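Long-range contacts in salicylate 5-hydroxylase, large oxygenase component (Ralstonia sp., PDB 7C8Z), which hydroxylates salicylate at the 5-position to give gentisate, as the iron- and [2Fe-2S]-containing oxygenase component of a multicomponent enzyme system: residues Ser263-Ala274 against Ile417-Leu428; Trp36-Val44 against Arg430-Lys438. All blocks are in the same frame, centred on the assembly; numbering follows the deposited sequence.

Contact 1: Ser263-Ala274 against Ile417-Leu428; sequences SELKMDAKFRHA and IGDTDHMVTETL
Leu265 and Thr420 pair their backbones. Thr420 N donates to Leu265 O at 3.2 Å, and Leu265 N returns a weak bond to Thr420 O. This is a single antiparallel bridge, of the hydrogen-bonded kind. Asp419 extends the pairing through its side chain: its OD1 accepts from Met267 N at 3.2 Å, with the donor 49° out of the carboxylate plane. Its OD2 accepts from a water at 3.2 Å and lies beside the CB and CG of Lys266, whose NZ forms a hydrogen bond with Tyr207 OH instead. Thr420 OG1 donates to His422 O at 2.9 Å and packs on Leu265 CG. Strand 263-267 is the outermost strand, within this chain, of the large antiparallel sheet of the catalytic domain, and 417-428 covers its edge before entering helix 427-440. Thr427 OG1 accepts the N-H of Gly418 at 2.9 Å and is also hydrogen-bonded to Glu416 O; chi1 of 180° turns it away from its own N. Leu428 CD2 touches both Leu265 CD1 and Met267 CG, 3.4 Å from the latter. In the turn past the strand, the Phe271 ring takes Ile417 CG2 over its centre, a CH-pi contact 3.4 Å from the centroid.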
loop_
_atom_site.group_PDB
_atom_site.type_symbol
_atom_site.label_atom_id
_atom_site.label_comp_id
_atom_site.label_asym_id
_atom_site.label_seq_id
_atom_site.Cartn_x
_atom_site.Cartn_y
_atom_site.Cartn_z
ATOM N N SER A 263 9.570 44.158 -5.244
ATOM C CA SER A 263 8.435 43.301 -4.940
ATOM C C SER A 263 7.442 44.024 -4.041
ATOM O O SER A 263 7.762 45.024 -3.395
ATOM C CB SER A 263 8.887 42.003 -4.272
ATOM O OG SER A 263 9.770 42.278 -3.200
ATOM N N GLU A 264 6.223 43.489 -4.011
ATOM C CA GLU A 264 5.199 43.896 -3.062
ATOM C C GLU A 264 4.198 42.760 -2.923
ATOM O O GLU A 264 3.923 42.046 -3.887
ATOM C CB GLU A 264 4.486 45.176 -3.524
ATOM C CG GLU A 264 4.063 45.159 -4.992
ATOM C CD GLU A 264 3.366 46.438 -5.421
ATOM O OE1 GLU A 264 2.814 47.142 -4.548
ATOM O OE2 GLU A 264 3.371 46.743 -6.635
ATOM N N LEU A 265 3.667 42.585 -1.720
ATOM C CA LEU A 265 2.723 41.510 -1.451
ATOM C C LEU A 265 1.472 42.104 -0.817
ATOM O O LEU A 265 1.564 42.908 0.117
ATOM C CB LEU A 265 3.354 40.416 -0.585
ATOM C CG LEU A 265 4.055 40.829 0.695
ATOM C CD1 LEU A 265 3.120 40.579 1.844
ATOM C CD2 LEU A 265 5.349 40.062 0.875
ATOM N N LYS A 266 0.310 41.725 -1.343
ATOM C CA LYS A 266 -0.970 42.271 -0.919
ATOM C C LYS A 266 -1.924 41.163 -0.492
ATOM O O LYS A 266 -1.761 39.997 -0.855
ATOM C CB LYS A 266 -1.607 43.096 -2.044
ATOM C CG LYS A 266 -0.784 44.307 -2.454
ATOM C CD LYS A 266 -0.830 44.504 -3.956
ATOM C CE LYS A 266 -0.344 45.879 -4.361
ATOM N NZ LYS A 266 -1.301 46.501 -5.313
ATOM N N MET A 267 -2.925 41.550 0.298
ATOM C CA MET A 267 -3.914 40.634 0.849
ATOM C C MET A 267 -5.297 41.248 0.690
ATOM O O MET A 267 -5.440 42.446 0.436
ATOM C CB MET A 267 -3.669 40.343 2.336
ATOM C CG MET A 267 -2.755 39.181 2.618
ATOM S SD MET A 267 -2.377 39.011 4.381
ATOM C CE MET A 267 -1.451 40.513 4.679
ATOM N N ASP A 268 -6.322 40.415 0.842
ATOM C CA ASP A 268 -7.683 40.918 0.864
ATOM C C ASP A 268 -8.046 41.324 2.292
ATOM O O ASP A 268 -7.235 41.230 3.215
ATOM C CB ASP A 268 -8.654 39.890 0.278
ATOM C CG ASP A 268 -8.980 38.759 1.242
ATOM O OD1 ASP A 268 -8.060 38.269 1.929
ATOM O OD2 ASP A 268 -10.160 38.345 1.290
ATOM N N ALA A 269 -9.292 41.761 2.478
ATOM C CA ALA A 269 -9.693 42.339 3.757
ATOM C C ALA A 269 -9.545 41.337 4.893
ATOM O O ALA A 269 -9.128 41.699 5.998
ATOM C CB ALA A 269 -11.130 42.853 3.674
ATOM N N LYS A 270 -9.868 40.074 4.642
ATOM C CA LYS A 270 -9.895 39.066 5.691
ATOM C C LYS A 270 -8.591 38.279 5.800
ATOM O O LYS A 270 -8.538 37.300 6.552
ATOM C CB LYS A 270 -11.061 38.100 5.451
ATOM C CG LYS A 270 -12.431 38.763 5.469
ATOM C CD LYS A 270 -13.484 37.831 6.050
ATOM C CE LYS A 270 -13.578 37.967 7.566
ATOM N NZ LYS A 270 -14.442 36.912 8.173
ATOM N N PHE A 271 -7.545 38.682 5.072
ATOM C CA PHE A 271 -6.206 38.099 5.128
ATOM C C PHE A 271 -6.160 36.670 4.601
ATOM O O PHE A 271 -5.171 35.960 4.836
ATOM C CB PHE A 271 -5.619 38.114 6.545
ATOM C CG PHE A 271 -5.660 39.456 7.208
ATOM C CD1 PHE A 271 -5.315 40.601 6.511
ATOM C CD2 PHE A 271 -6.028 39.570 8.539
ATOM C CE1 PHE A 271 -5.348 41.840 7.126
ATOM C CE2 PHE A 271 -6.064 40.805 9.160
ATOM C CZ PHE A 271 -5.722 41.941 8.452
ATOM N N ARG A 272 -7.199 36.218 3.900
ATOM C CA ARG A 272 -7.243 34.843 3.422
ATOM C C ARG A 272 -6.601 34.690 2.046
ATOM O O ARG A 272 -5.825 33.755 1.821
ATOM C CB ARG A 272 -8.693 34.347 3.398
ATOM C CG ARG A 272 -9.646 35.296 2.699
ATOM C CD ARG A 272 -11.094 34.969 2.988
ATOM N NE ARG A 272 -11.981 35.755 2.137
ATOM C CZ ARG A 272 -13.303 35.744 2.233
ATOM N NH1 ARG A 272 -13.892 34.986 3.149
ATOM N NH2 ARG A 272 -14.035 36.488 1.415
ATOM N N HIS A 273 -6.926 35.578 1.113
ATOM C CA HIS A 273 -6.340 35.535 -0.216
ATOM C C HIS A 273 -5.122 36.443 -0.263
ATOM O O HIS A 273 -5.029 37.419 0.484
ATOM C CB HIS A 273 -7.354 35.959 -1.281
ATOM C CG HIS A 273 -8.734 35.425 -1.057
ATOM N ND1 HIS A 273 -8.976 34.192 -0.492
ATOM C CD2 HIS A 273 -9.948 35.961 -1.327
ATOM C CE1 HIS A 273 -10.280 33.990 -0.425
ATOM N NE2 HIS A 273 -10.892 35.049 -0.924
ATOM N N ALA A 274 -4.192 36.131 -1.163
ATOM C CA ALA A 274 -2.974 36.931 -1.213
ATOM C C ALA A 274 -2.420 36.964 -2.627
ATOM O O ALA A 274 -2.750 36.127 -3.469
ATOM C CB ALA A 274 -1.910 36.404 -0.241
ATOM N N ILE A 417 0.273 42.200 10.474
ATOM C CA ILE A 417 -0.448 41.601 9.358
ATOM C C ILE A 417 -0.857 42.735 8.428
ATOM O O ILE A 417 -1.709 43.557 8.787
ATOM C CB ILE A 417 -1.673 40.805 9.828
ATOM C CG1 ILE A 417 -1.249 39.671 10.762
ATOM C CG2 ILE A 417 -2.454 40.278 8.638
ATOM C CD1 ILE A 417 -2.408 38.937 11.407
ATOM N N GLY A 418 -0.264 42.790 7.239
ATOM C CA GLY A 418 -0.610 43.840 6.298
ATOM C C GLY A 418 0.237 43.878 5.042
ATOM O O GLY A 418 1.313 43.276 4.994
ATOM N N ASP A 419 -0.232 44.602 4.026
ATOM C CA ASP A 419 0.495 44.712 2.765
ATOM C C ASP A 419 1.852 45.378 2.974
ATOM O O ASP A 419 1.957 46.406 3.648
ATOM C CB ASP A 419 -0.325 45.508 1.746
ATOM C CG ASP A 419 -1.692 44.895 1.478
ATOM O OD1 ASP A 419 -2.080 43.942 2.188
ATOM O OD2 ASP A 419 -2.383 45.369 0.552
ATOM N N THR A 420 2.896 44.778 2.414
ATOM C CA THR A 420 4.257 45.284 2.527
ATOM C C THR A 420 4.800 45.627 1.145
ATOM O O THR A 420 4.196 45.308 0.116
ATOM C CB THR A 420 5.188 44.275 3.212
ATOM O OG1 THR A 420 5.519 43.231 2.289
ATOM C CG2 THR A 420 4.529 43.676 4.448
ATOM N N ASP A 421 5.949 46.309 1.137
ATOM C CA ASP A 421 6.645 46.678 -0.091
ATOM C C ASP A 421 7.960 45.918 -0.278
ATOM O O ASP A 421 8.805 46.338 -1.077
ATOM C CB ASP A 421 6.900 48.188 -0.118
ATOM C CG ASP A 421 7.743 48.668 1.059
ATOM O OD1 ASP A 421 7.274 48.567 2.213
ATOM O OD2 ASP A 421 8.874 49.157 0.831
ATOM N N HIS A 422 8.144 44.801 0.431
ATOM C CA HIS A 422 9.346 43.972 0.352
ATOM C C HIS A 422 8.937 42.504 0.489
ATOM O O HIS A 422 7.771 42.206 0.766
ATOM C CB HIS A 422 10.356 44.395 1.424
ATOM C CG HIS A 422 9.804 44.330 2.814
ATOM N ND1 HIS A 422 10.085 43.292 3.674
ATOM C CD2 HIS A 422 9.001 45.179 3.502
ATOM C CE1 HIS A 422 9.470 43.496 4.827
ATOM N NE2 HIS A 422 8.806 44.634 4.749
ATOM N N MET A 423 9.890 41.569 0.320
ATOM C CA MET A 423 9.528 40.153 0.389
ATOM C C MET A 423 9.906 39.598 1.751
ATOM O O MET A 423 9.718 38.408 2.015
ATOM C CB MET A 423 10.347 39.275 -0.562
ATOM C CG MET A 423 11.764 39.712 -0.850
ATOM S SD MET A 423 12.450 38.356 -1.888
ATOM C CE MET A 423 13.960 39.217 -2.435
ATOM N N VAL A 424 10.432 40.436 2.633
ATOM C CA VAL A 424 11.094 39.880 3.802
ATOM C C VAL A 424 10.129 39.864 4.969
ATOM O O VAL A 424 10.327 40.568 5.964
ATOM C CB VAL A 424 12.366 40.680 4.147
ATOM C CG1 VAL A 424 13.288 39.846 5.007
ATOM C CG2 VAL A 424 13.064 41.164 2.873
ATOM N N THR A 425 9.096 39.041 4.867
ATOM C CA THR A 425 8.102 39.012 5.920
ATOM C C THR A 425 7.300 37.732 5.790
ATOM O O THR A 425 7.148 37.191 4.694
ATOM C CB THR A 425 7.191 40.244 5.865
ATOM O OG1 THR A 425 6.084 40.055 6.751
ATOM C CG2 THR A 425 6.682 40.480 4.446
ATOM N N GLU A 426 6.797 37.249 6.923
ATOM C CA GLU A 426 5.864 36.132 6.940
ATOM C C GLU A 426 4.435 36.600 7.192
ATOM O O GLU A 426 3.614 35.847 7.726
ATOM C CB GLU A 426 6.302 35.097 7.978
ATOM C CG GLU A 426 7.640 34.461 7.646
ATOM C CD GLU A 426 8.064 33.410 8.648
ATOM O OE1 GLU A 426 7.834 32.212 8.380
ATOM O OE2 GLU A 426 8.632 33.777 9.699
ATOM N N THR A 427 4.120 37.831 6.781
ATOM C CA THR A 427 2.842 38.434 7.140
ATOM C C THR A 427 1.667 37.737 6.467
ATOM O O THR A 427 0.564 37.726 7.022
ATOM C CB THR A 427 2.848 39.927 6.795
ATOM O OG1 THR A 427 1.587 40.513 7.144
ATOM C CG2 THR A 427 3.112 40.135 5.317
ATOM N N LEU A 428 1.872 37.147 5.287
ATOM C CA LEU A 428 0.768 36.456 4.629
ATOM C C LEU A 428 0.356 35.211 5.404
ATOM O O LEU A 428 -0.836 34.909 5.518
ATOM C CB LEU A 428 1.152 36.089 3.197
ATOM C CG LEU A 428 1.553 37.227 2.264
ATOM C CD1 LEU A 428 1.724 36.725 0.841
ATOM C CD2 LEU A 428 0.520 38.323 2.320
HETATM O O HOH W 1 -5.182 44.524 -0.823
#

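Contact 2: Trp36-Val44 against Arg430-Lys438; sequences WPGEGSSRV and RGMYDYWRK
Arg430 meets the loop at Ser41 and Ser42. Ser41 OG points at Arg430 O, modelled very close at 2.4 Å, so the length of this bond is doubtful; the same carbonyl accepts the helical bond from Asp434 N. Arg430 CD rests against Ser42 OG at 3.3 Å, and the guanidinium continues past the serine to hydrogen bonds with Met412 O and Glu416 O. Tyr433 follows one turn later. Val44 CG2 lies over one face of its ring, 3.8 Å from the centroid, and the ring comes to the edge of Trp36, with CD1 4.1 Å from Trp36 CH2. Its OH forms a hydrogen bond with Glu236 OE2. Helix 427-440 is the C-terminal helix of the catalytic domain, and the N-terminal loop that precedes helix 52-63 wraps across it. Trp436 touches Trp36 obliquely, CZ3 to CZ3 at 3.5 Å with planes at 41°, and its NE1 forms a hydrogen bond with Glu58 OE2 of helix 52-63. Arg437 buries the most surface of the second segment. Its chain bends at chi3 (63°), which lays the guanidinium flat on the Trp36 indole, planes 8° apart, in a cation-pi stack. CD covers the same face, while Pro37 CD lies on the opposite one. NH1 is gripped by two carbonyls: Gly40 O at 3.0 Å, close to the guanidinium plane, and Gly38 O at 3.0 Å by a weak bond. NE forms a hydrogen bond with Glu442 O.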
loop_
_atom_site.group_PDB
_atom_site.type_symbol
_atom_site.label_atom_id
_atom_site.label_comp_id
_atom_site.label_asym_id
_atom_site.label_seq_id
_atom_site.Cartn_x
_atom_site.Cartn_y
_atom_site.Cartn_z
ATOM N N TRP A 36 -4.667 27.321 21.710
ATOM C CA TRP A 36 -3.694 27.999 20.872
ATOM C C TRP A 36 -2.700 28.771 21.740
ATOM O O TRP A 36 -3.081 29.342 22.769
ATOM C CB TRP A 36 -4.408 28.938 19.898
ATOM C CG TRP A 36 -3.507 29.598 18.911
ATOM C CD1 TRP A 36 -2.693 30.667 19.134
ATOM C CD2 TRP A 36 -3.329 29.237 17.536
ATOM N NE1 TRP A 36 -2.015 30.995 17.986
ATOM C CE2 TRP A 36 -2.387 30.133 16.990
ATOM C CE3 TRP A 36 -3.869 28.240 16.715
ATOM C CZ2 TRP A 36 -1.975 30.066 15.661
ATOM C CZ3 TRP A 36 -3.457 28.174 15.396
ATOM C CH2 TRP A 36 -2.520 29.083 14.883
ATOM N N PRO A 37 -1.418 28.802 21.361
ATOM C CA PRO A 37 -0.411 29.479 22.193
ATOM C C PRO A 37 -0.570 30.992 22.211
ATOM O O PRO A 37 0.088 31.709 21.449
ATOM C CB PRO A 37 0.928 29.076 21.556
ATOM C CG PRO A 37 0.635 28.056 20.517
ATOM C CD PRO A 37 -0.838 27.885 20.363
ATOM N N GLY A 38 -1.457 31.484 23.075
ATOM C CA GLY A 38 -1.646 32.910 23.246
ATOM C C GLY A 38 -2.545 33.532 22.192
ATOM O O GLY A 38 -3.390 32.877 21.570
ATOM N N GLU A 39 -2.348 34.831 21.991
ATOM C CA GLU A 39 -3.103 35.611 21.023
ATOM C C GLU A 39 -2.225 35.920 19.814
ATOM O O GLU A 39 -1.040 35.576 19.767
ATOM C CB GLU A 39 -3.619 36.901 21.666
ATOM C CG GLU A 39 -4.450 36.690 22.922
ATOM C CD GLU A 39 -5.921 36.975 22.700
ATOM O OE1 GLU A 39 -6.759 36.130 23.083
ATOM O OE2 GLU A 39 -6.240 38.045 22.140
ATOM N N GLY A 40 -2.824 36.564 18.817
ATOM C CA GLY A 40 -2.151 36.741 17.546
ATOM C C GLY A 40 -1.975 35.427 16.801
ATOM O O GLY A 40 -2.537 34.388 17.151
ATOM N N SER A 41 -1.159 35.492 15.746
ATOM C CA SER A 41 -0.926 34.316 14.916
ATOM C C SER A 41 0.525 34.268 14.434
ATOM O O SER A 41 0.796 33.961 13.267
ATOM C CB SER A 41 -1.888 34.290 13.728
ATOM O OG SER A 41 -1.666 35.410 12.885
ATOM N N SER A 42 1.474 34.562 15.324
ATOM C CA SER A 42 2.888 34.475 14.978
ATOM C C SER A 42 3.519 33.157 15.394
ATOM O O SER A 42 4.708 32.944 15.138
ATOM C CB SER A 42 3.663 35.636 15.593
ATOM O OG SER A 42 3.162 36.869 15.115
ATOM N N ARG A 43 2.755 32.268 16.023
ATOM C CA ARG A 43 3.234 30.939 16.383
ATOM C C ARG A 43 2.090 29.967 16.137
ATOM O O ARG A 43 1.078 30.010 16.844
ATOM C CB ARG A 43 3.707 30.881 17.838
ATOM C CG ARG A 43 4.682 31.984 18.240
ATOM C CD ARG A 43 5.935 31.430 18.901
ATOM N NE ARG A 43 7.029 32.398 18.915
ATOM C CZ ARG A 43 7.979 32.445 19.847
ATOM N NH1 ARG A 43 7.968 31.579 20.853
ATOM N NH2 ARG A 43 8.940 33.358 19.775
ATOM N N VAL A 44 2.243 29.105 15.137
ATOM C CA VAL A 44 1.234 28.101 14.807
ATOM C C VAL A 44 1.617 26.806 15.516
ATOM O O VAL A 44 2.710 26.279 15.261
ATOM C CB VAL A 44 1.127 27.880 13.294
ATOM C CG1 VAL A 44 0.037 26.875 12.989
ATOM C CG2 VAL A 44 0.850 29.188 12.586
ATOM N N ARG A 430 0.838 34.862 8.694
ATOM C CA ARG A 430 0.230 35.367 9.920
ATOM C C ARG A 430 -1.216 35.785 9.680
ATOM O O ARG A 430 -2.092 35.528 10.513
ATOM C CB ARG A 430 1.058 36.530 10.472
ATOM C CG ARG A 430 2.340 36.061 11.142
ATOM C CD ARG A 430 3.148 37.181 11.787
ATOM N NE ARG A 430 3.338 38.347 10.931
ATOM C CZ ARG A 430 4.480 38.624 10.312
ATOM N NH1 ARG A 430 5.518 37.807 10.440
ATOM N NH2 ARG A 430 4.584 39.710 9.561
ATOM N N GLY A 431 -1.492 36.400 8.530
ATOM C CA GLY A 431 -2.865 36.739 8.204
ATOM C C GLY A 431 -3.709 35.514 7.918
ATOM O O GLY A 431 -4.873 35.437 8.333
ATOM N N MET A 432 -3.142 34.552 7.190
ATOM C CA MET A 432 -3.825 33.289 6.951
ATOM C C MET A 432 -4.279 32.670 8.260
ATOM O O MET A 432 -5.434 32.267 8.405
ATOM C CB MET A 432 -2.900 32.334 6.191
ATOM C CG MET A 432 -3.439 30.924 6.021
ATOM S SD MET A 432 -2.396 29.907 4.954
ATOM C CE MET A 432 -2.643 28.292 5.677
ATOM N N TYR A 433 -3.391 32.625 9.248
ATOM C CA TYR A 433 -3.758 31.955 10.487
ATOM C C TYR A 433 -4.581 32.834 11.422
ATOM O O TYR A 433 -5.311 32.298 12.257
ATOM C CB TYR A 433 -2.510 31.404 11.165
ATOM C CG TYR A 433 -2.115 30.112 10.500
ATOM C CD1 TYR A 433 -2.795 28.931 10.784
ATOM C CD2 TYR A 433 -1.111 30.077 9.542
ATOM C CE1 TYR A 433 -2.462 27.746 10.162
ATOM C CE2 TYR A 433 -0.767 28.894 8.914
ATOM C CZ TYR A 433 -1.447 27.733 9.227
ATOM O OH TYR A 433 -1.114 26.554 8.603
ATOM N N ASP A 434 -4.522 34.159 11.280
ATOM C CA ASP A 434 -5.540 35.004 11.898
ATOM C C ASP A 434 -6.931 34.608 11.406
ATOM O O ASP A 434 -7.843 34.333 12.205
ATOM C CB ASP A 434 -5.240 36.476 11.597
ATOM C CG ASP A 434 -6.312 37.419 12.118
ATOM O OD1 ASP A 434 -6.313 37.714 13.331
ATOM O OD2 ASP A 434 -7.147 37.877 11.309
ATOM N N TYR A 435 -7.097 34.551 10.081
ATOM C CA TYR A 435 -8.366 34.117 9.502
ATOM C C TYR A 435 -8.724 32.705 9.949
ATOM O O TYR A 435 -9.895 32.402 10.211
ATOM C CB TYR A 435 -8.287 34.193 7.976
ATOM C CG TYR A 435 -9.570 33.831 7.266
ATOM C CD1 TYR A 435 -10.594 34.755 7.135
ATOM C CD2 TYR A 435 -9.756 32.565 6.719
ATOM C CE1 TYR A 435 -11.766 34.434 6.486
ATOM C CE2 TYR A 435 -10.933 32.235 6.066
ATOM C CZ TYR A 435 -11.932 33.178 5.955
ATOM O OH TYR A 435 -13.111 32.878 5.312
ATOM N N TRP A 436 -7.723 31.828 10.035
ATOM C CA TRP A 436 -7.949 30.445 10.440
ATOM C C TRP A 436 -8.501 30.370 11.858
ATOM O O TRP A 436 -9.512 29.702 12.109
ATOM C CB TRP A 436 -6.642 29.662 10.327
ATOM C CG TRP A 436 -6.770 28.184 10.534
ATOM C CD1 TRP A 436 -6.988 27.241 9.576
ATOM C CD2 TRP A 436 -6.662 27.479 11.776
ATOM N NE1 TRP A 436 -7.029 25.990 10.143
ATOM C CE2 TRP A 436 -6.835 26.109 11.494
ATOM C CE3 TRP A 436 -6.447 27.874 13.100
ATOM C CZ2 TRP A 436 -6.797 25.130 12.486
ATOM C CZ3 TRP A 436 -6.410 26.900 14.083
ATOM C CH2 TRP A 436 -6.582 25.546 13.772
ATOM N N ARG A 437 -7.849 31.059 12.799
ATOM C CA ARG A 437 -8.333 31.078 14.174
ATOM C C ARG A 437 -9.749 31.620 14.242
ATOM O O ARG A 437 -10.598 31.067 14.954
ATOM C CB ARG A 437 -7.414 31.927 15.054
ATOM C CG ARG A 437 -5.981 31.446 15.147
ATOM C CD ARG A 437 -5.281 32.083 16.331
ATOM N NE ARG A 437 -5.907 31.701 17.594
ATOM C CZ ARG A 437 -5.622 32.253 18.768
ATOM N NH1 ARG A 437 -4.717 33.217 18.848
ATOM N NH2 ARG A 437 -6.243 31.837 19.864
ATOM N N LYS A 438 -10.034 32.682 13.481
ATOM C CA LYS A 438 -11.368 33.273 13.528
ATOM C C LYS A 438 -12.430 32.306 13.012
ATOM O O LYS A 438 -13.472 32.112 13.651
ATOM C CB LYS A 438 -11.378 34.582 12.742
ATOM C CG LYS A 438 -10.616 35.677 13.456
ATOM C CD LYS A 438 -10.478 36.931 12.621
ATOM C CE LYS A 438 -9.669 37.974 13.377
ATOM N NZ LYS A 438 -9.381 39.165 12.541
#

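In the fold
Both contacts use helix 427-440. Contact 1 takes its first two residues and the loop leading into it; contact 2 takes residues 430-438. Their centres are 15 Å apart, and contact 1 is nested inside the chain loop that contact 2 closes. They also touch directly. Arg272 NH1 is 3.1 Å from Tyr435 OH, a probable hydrogen bond, and Phe271 CB packs on Gly431 O. Contact 1 is nearer the mononuclear iron: the side chain of Met423 is about 12 Å from the metal and about 9 Å from that of its ligand His243. Glu426 of contact 1 forms a salt bridge with Arg113 of the second subunit and packs on His112 of that subunit; both line the [2Fe-2S] pocket. Contact 2 lies away from the metal sites.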